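Local coordinates for putative transcriptional regulator (Clostridium difficile, PDB 3QI7), which is of unknown function but has a periplasmic-binding-protein-like fold and may bind a small ligand such as a sugar, perhaps as a regulator, at residues A308-E320 against Y336-G348. Sequence-based numbering, arbitrary orientation.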
loop_
_atom_site.group_PDB
_atom_site.type_symbol
_atom_site.label_atom_id
_atom_site.label_comp_id
_atom_site.label_asym_id
_atom_site.label_seq_id
_atom_site.Cartn_x
_atom_site.Cartn_y
_atom_site.Cartn_z
ATOM N N ALA A 308 4.298 0.379 2.943
ATOM C CA ALA A 308 5.540 1.101 3.236
ATOM C C ALA A 308 5.646 2.470 2.549
ATOM O O ALA A 308 6.070 3.456 3.150
ATOM C CB ALA A 308 6.779 0.225 2.900
ATOM N N PHE A 309 5.232 2.536 1.292
ATOM C CA PHE A 309 5.305 3.784 0.552
ATOM C C PHE A 309 4.466 4.927 1.121
ATOM O O PHE A 309 4.983 6.037 1.259
ATOM C CB PHE A 309 4.981 3.554 -0.948
ATOM C CG PHE A 309 5.038 4.796 -1.759
ATOM C CD1 PHE A 309 6.256 5.348 -2.121
ATOM C CD2 PHE A 309 3.853 5.475 -2.100
ATOM C CE1 PHE A 309 6.310 6.536 -2.881
ATOM C CE2 PHE A 309 3.883 6.643 -2.854
ATOM C CZ PHE A 309 5.114 7.195 -3.221
ATOM N N LEU A 310 3.189 4.696 1.423
ATOM C CA LEU A 310 2.321 5.798 1.835
ATOM C C LEU A 310 2.853 6.487 3.100
ATOM O O LEU A 310 3.013 7.716 3.109
ATOM C CB LEU A 310 0.853 5.371 2.010
ATOM C CG LEU A 310 0.129 5.017 0.708
ATOM C CD1 LEU A 310 -1.153 4.206 0.999
ATOM C CD2 LEU A 310 -0.141 6.293 -0.164
ATOM N N PRO A 311 3.122 5.719 4.166
ATOM C CA PRO A 311 3.649 6.396 5.366
ATOM C C PRO A 311 5.038 7.050 5.146
ATOM O O PRO A 311 5.276 8.137 5.655
ATOM C CB PRO A 311 3.690 5.273 6.425
ATOM C CG PRO A 311 3.735 4.040 5.647
ATOM C CD PRO A 311 2.917 4.285 4.413
ATOM N N SER A 312 5.925 6.423 4.384
ATOM C CA SER A 312 7.228 7.044 4.116
ATOM C C SER A 312 7.095 8.329 3.296
ATOM O O SER A 312 7.790 9.305 3.573
ATOM C CB SER A 312 8.181 6.077 3.422
ATOM O OG SER A 312 9.490 6.608 3.434
ATOM N N LEU A 313 6.226 8.327 2.286
ATOM C CA LEU A 313 5.958 9.541 1.506
ATOM C C LEU A 313 5.354 10.619 2.399
ATOM O O LEU A 313 5.731 11.797 2.315
ATOM C CB LEU A 313 5.005 9.256 0.327
ATOM C CG LEU A 313 4.421 10.477 -0.407
ATOM C CD1 LEU A 313 5.565 11.285 -1.043
ATOM C CD2 LEU A 313 3.366 10.120 -1.473
ATOM N N ALA A 314 4.374 10.229 3.214
ATOM C CA ALA A 314 3.703 11.195 4.130
ATOM C C ALA A 314 4.692 11.825 5.110
ATOM O O ALA A 314 4.638 13.043 5.363
ATOM C CB ALA A 314 2.519 10.527 4.891
ATOM N N ILE A 315 5.604 11.025 5.649
ATOM C CA ILE A 315 6.629 11.585 6.563
ATOM C C ILE A 315 7.529 12.628 5.842
ATOM O O ILE A 315 7.777 13.712 6.372
ATOM C CB ILE A 315 7.471 10.462 7.208
ATOM C CG1 ILE A 315 6.581 9.619 8.138
ATOM C CG2 ILE A 315 8.674 11.047 7.986
ATOM C CD1 ILE A 315 7.117 8.240 8.382
ATOM N N TYR A 316 8.015 12.287 4.652
ATOM C CA TYR A 316 8.875 13.183 3.871
ATOM C C TYR A 316 8.145 14.464 3.511
ATOM O O TYR A 316 8.735 15.548 3.540
ATOM C CB TYR A 316 9.367 12.510 2.575
ATOM C CG TYR A 316 10.500 11.502 2.729
ATOM C CD1 TYR A 316 11.608 11.759 3.522
ATOM C CD2 TYR A 316 10.465 10.316 2.055
ATOM C CE1 TYR A 316 12.660 10.818 3.644
ATOM C CE2 TYR A 316 11.482 9.384 2.170
ATOM C CZ TYR A 316 12.578 9.638 2.959
ATOM O OH TYR A 316 13.559 8.677 3.043
ATOM N N LEU A 317 6.855 14.353 3.183
ATOM C CA LEU A 317 6.040 15.511 2.825
ATOM C C LEU A 317 5.840 16.411 4.033
ATOM O O LEU A 317 5.991 17.642 3.934
ATOM C CB LEU A 317 4.670 15.042 2.303
ATOM C CG LEU A 317 3.902 15.829 1.256
ATOM C CD1 LEU A 317 4.789 16.393 0.129
ATOM C CD2 LEU A 317 2.813 14.886 0.702
ATOM N N ALA A 318 5.450 15.809 5.158
ATOM C CA ALA A 318 5.263 16.574 6.393
ATOM C C ALA A 318 6.536 17.359 6.727
ATOM O O ALA A 318 6.494 18.555 6.979
ATOM C CB ALA A 318 4.881 15.654 7.565
ATOM N N THR A 319 7.678 16.684 6.727
ATOM C CA THR A 319 8.975 17.346 6.999
ATOM C C THR A 319 9.242 18.539 6.061
ATOM O O THR A 319 9.638 19.636 6.499
ATOM C CB THR A 319 10.118 16.314 6.911
ATOM O OG1 THR A 319 9.870 15.289 7.879
ATOM C CG2 THR A 319 11.494 16.967 7.170
ATOM N N GLU A 320 9.013 18.331 4.771
ATOM C CA GLU A 320 9.239 19.373 3.780
ATOM C C GLU A 320 8.289 20.532 4.028
ATOM O O GLU A 320 8.662 21.710 3.907
ATOM C CB GLU A 320 9.024 18.813 2.377
ATOM C CG GLU A 320 9.144 19.815 1.220
ATOM C CD GLU A 320 10.576 20.151 0.848
ATOM O OE1 GLU A 320 11.489 19.415 1.261
ATOM O OE2 GLU A 320 10.776 21.160 0.119
ATOM N N TYR A 336 3.333 17.943 -8.655
ATOM C CA TYR A 336 4.159 18.156 -7.477
ATOM C C TYR A 336 4.502 16.840 -6.768
ATOM O O TYR A 336 5.662 16.567 -6.456
ATOM C CB TYR A 336 3.487 19.139 -6.504
ATOM C CG TYR A 336 4.354 19.399 -5.311
ATOM C CD1 TYR A 336 4.353 18.524 -4.233
ATOM C CD2 TYR A 336 5.218 20.492 -5.281
ATOM C CE1 TYR A 336 5.177 18.728 -3.149
ATOM C CE2 TYR A 336 6.043 20.711 -4.191
ATOM C CZ TYR A 336 6.025 19.815 -3.140
ATOM O OH TYR A 336 6.816 19.999 -2.049
ATOM N N LEU A 337 3.489 16.011 -6.532
ATOM C CA LEU A 337 3.683 14.763 -5.788
ATOM C C LEU A 337 4.474 13.701 -6.580
ATOM O O LEU A 337 5.279 12.942 -5.999
ATOM C CB LEU A 337 2.315 14.224 -5.352
ATOM C CG LEU A 337 1.589 15.071 -4.324
ATOM C CD1 LEU A 337 0.093 14.745 -4.300
ATOM C CD2 LEU A 337 2.249 14.907 -2.953
ATOM N N GLU A 338 4.286 13.668 -7.893
ATOM C CA GLU A 338 5.078 12.800 -8.753
ATOM C C GLU A 338 6.551 13.218 -8.767
ATOM O O GLU A 338 7.443 12.359 -8.644
ATOM C CB GLU A 338 4.474 12.740 -10.170
ATOM C CG GLU A 338 3.146 12.004 -10.157
ATOM C CD GLU A 338 2.335 12.128 -11.438
ATOM O OE1 GLU A 338 2.918 12.376 -12.530
ATOM O OE2 GLU A 338 1.103 11.961 -11.322
ATOM N N ALA A 339 6.817 14.510 -8.904
ATOM C CA ALA A 339 8.208 14.972 -8.887
ATOM C C ALA A 339 8.859 14.693 -7.526
ATOM O O ALA A 339 10.019 14.269 -7.465
ATOM C CB ALA A 339 8.297 16.482 -9.269
ATOM N N PHE A 340 8.118 14.950 -6.439
ATOM C CA PHE A 340 8.609 14.715 -5.067
ATOM C C PHE A 340 8.890 13.226 -4.860
ATOM O O PHE A 340 9.911 12.870 -4.260
ATOM C CB PHE A 340 7.600 15.228 -4.055
ATOM C CG PHE A 340 8.117 15.335 -2.635
ATOM C CD1 PHE A 340 9.026 16.307 -2.284
ATOM C CD2 PHE A 340 7.669 14.449 -1.646
ATOM C CE1 PHE A 340 9.502 16.412 -0.959
ATOM C CE2 PHE A 340 8.148 14.545 -0.311
ATOM C CZ PHE A 340 9.032 15.532 0.023
ATOM N N THR A 341 8.050 12.356 -5.433
ATOM C CA THR A 341 8.297 10.914 -5.380
ATOM C C THR A 341 9.581 10.539 -6.137
ATOM O O THR A 341 10.349 9.732 -5.656
ATOM C CB THR A 341 7.074 10.134 -5.890
ATOM O OG1 THR A 341 5.965 10.424 -5.029
ATOM C CG2 THR A 341 7.311 8.609 -5.931
ATOM N N GLU A 342 9.823 11.120 -7.305
ATOM C CA GLU A 342 11.105 10.895 -7.996
ATOM C C GLU A 342 12.273 11.357 -7.141
ATOM O O GLU A 342 13.264 10.625 -6.947
ATOM C CB GLU A 342 11.148 11.616 -9.330
ATOM C CG GLU A 342 10.154 11.138 -10.353
ATOM C CD GLU A 342 10.575 9.898 -11.085
ATOM O OE1 GLU A 342 11.695 9.360 -10.811
ATOM O OE2 GLU A 342 9.756 9.481 -11.950
ATOM N N LEU A 343 12.145 12.556 -6.593
ATOM C CA LEU A 343 13.198 13.145 -5.730
ATOM C C LEU A 343 13.535 12.248 -4.546
ATOM O O LEU A 343 14.710 11.988 -4.274
ATOM C CB LEU A 343 12.731 14.500 -5.182
ATOM C CG LEU A 343 13.686 15.327 -4.321
ATOM C CD1 LEU A 343 14.956 15.620 -5.137
ATOM C CD2 LEU A 343 13.033 16.649 -3.836
ATOM N N ARG A 344 12.520 11.762 -3.840
ATOM C CA ARG A 344 12.770 11.115 -2.547
ATOM C C ARG A 344 12.928 9.598 -2.657
ATOM O O ARG A 344 13.491 9.011 -1.773
ATOM C CB ARG A 344 11.679 11.464 -1.531
ATOM C CG ARG A 344 11.704 12.923 -1.026
ATOM C CD ARG A 344 12.730 13.109 0.145
ATOM N NE ARG A 344 12.737 14.496 0.586
ATOM C CZ ARG A 344 13.574 15.445 0.172
ATOM N NH1 ARG A 344 14.558 15.178 -0.685
ATOM N NH2 ARG A 344 13.416 16.683 0.619
ATOM N N PHE A 345 12.391 8.992 -3.713
ATOM C CA PHE A 345 12.397 7.529 -3.899
ATOM C C PHE A 345 13.044 7.050 -5.204
ATOM O O PHE A 345 13.387 5.866 -5.336
ATOM C CB PHE A 345 10.973 6.982 -3.856
ATOM C CG PHE A 345 10.249 7.246 -2.573
ATOM C CD1 PHE A 345 9.555 8.427 -2.381
ATOM C CD2 PHE A 345 10.272 6.319 -1.554
ATOM C CE1 PHE A 345 8.875 8.656 -1.220
ATOM C CE2 PHE A 345 9.619 6.551 -0.377
ATOM C CZ PHE A 345 8.912 7.741 -0.204
ATOM N N GLY A 346 13.192 7.930 -6.181
ATOM C CA GLY A 346 13.681 7.525 -7.518
ATOM C C GLY A 346 12.798 6.520 -8.247
ATOM O O GLY A 346 13.290 5.671 -9.015
ATOM N N ILE A 347 11.496 6.606 -8.010
ATOM C CA ILE A 347 10.517 5.794 -8.704
ATOM C C ILE A 347 9.412 6.657 -9.366
ATOM O O ILE A 347 9.094 7.789 -8.935
ATOM C CB ILE A 347 9.891 4.705 -7.780
ATOM C CG1 ILE A 347 8.919 5.304 -6.753
ATOM C CG2 ILE A 347 11.002 3.835 -7.102
ATOM C CD1 ILE A 347 8.407 4.245 -5.684
ATOM N N GLY A 348 8.810 6.083 -10.408
ATOM C CA GLY A 348 7.692 6.742 -11.082
ATOM C C GLY A 348 6.393 6.394 -10.394
ATOM O O GLY A 348 6.248 5.348 -9.712
HETATM O O HOH W 1 11.309 15.514 3.014
HETATM O O HOH W 2 8.581 21.703 -1.874
#
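Phe345 and Phe340 fit as two knobs into holes between side chains of segment 308-320, and the tight part of the contact is built round their rings. Phe345 sits among Phe309, Ser312, Leu313 and Tyr316. Phe309 CE1 stands 3.7 Å above the centre of the Phe345 ring, and the planes meet at 55°, an edge-to-face pair; Tyr316 brings its own edge to the Phe345 ring in an offset edge-to-face pair. Phe340 reaches between Leu313, Tyr316, Leu317 and Glu320. Leu317 CD1 covers one of its faces in a CH-pi contact, 4.2 Å from the ring centroid, whereas Leu313 CD1 lies 3.8 Å from Phe340 CD2, in the plane of the ring. The axes of segments 308-320 and 336-345 cross at 99°, with a closest approach of 11.1 Å, so this is a nearly perpendicular helix pair within the periplasmic-binding-protein-like fold; Phe351 of strand 349-353 touches Leu313, Leu337 and Thr341, extending the apolar layer toward the mixed sheet. Toward solvent the contact turns polar and partly water-mediated. Arg344 bends at chi2 (-83°), laying CD over the Tyr316 face, while its NH2 forms a long salt bridge of 3.4 Å with Glu320 OE1. Water 1 links Arg344 NE to Tyr316 O, and water 2 joins Glu320 OE2 to Tyr336 OH. The Tyr316 hydroxyl instead hydrogen-bonds Glu38 on helix 26-42.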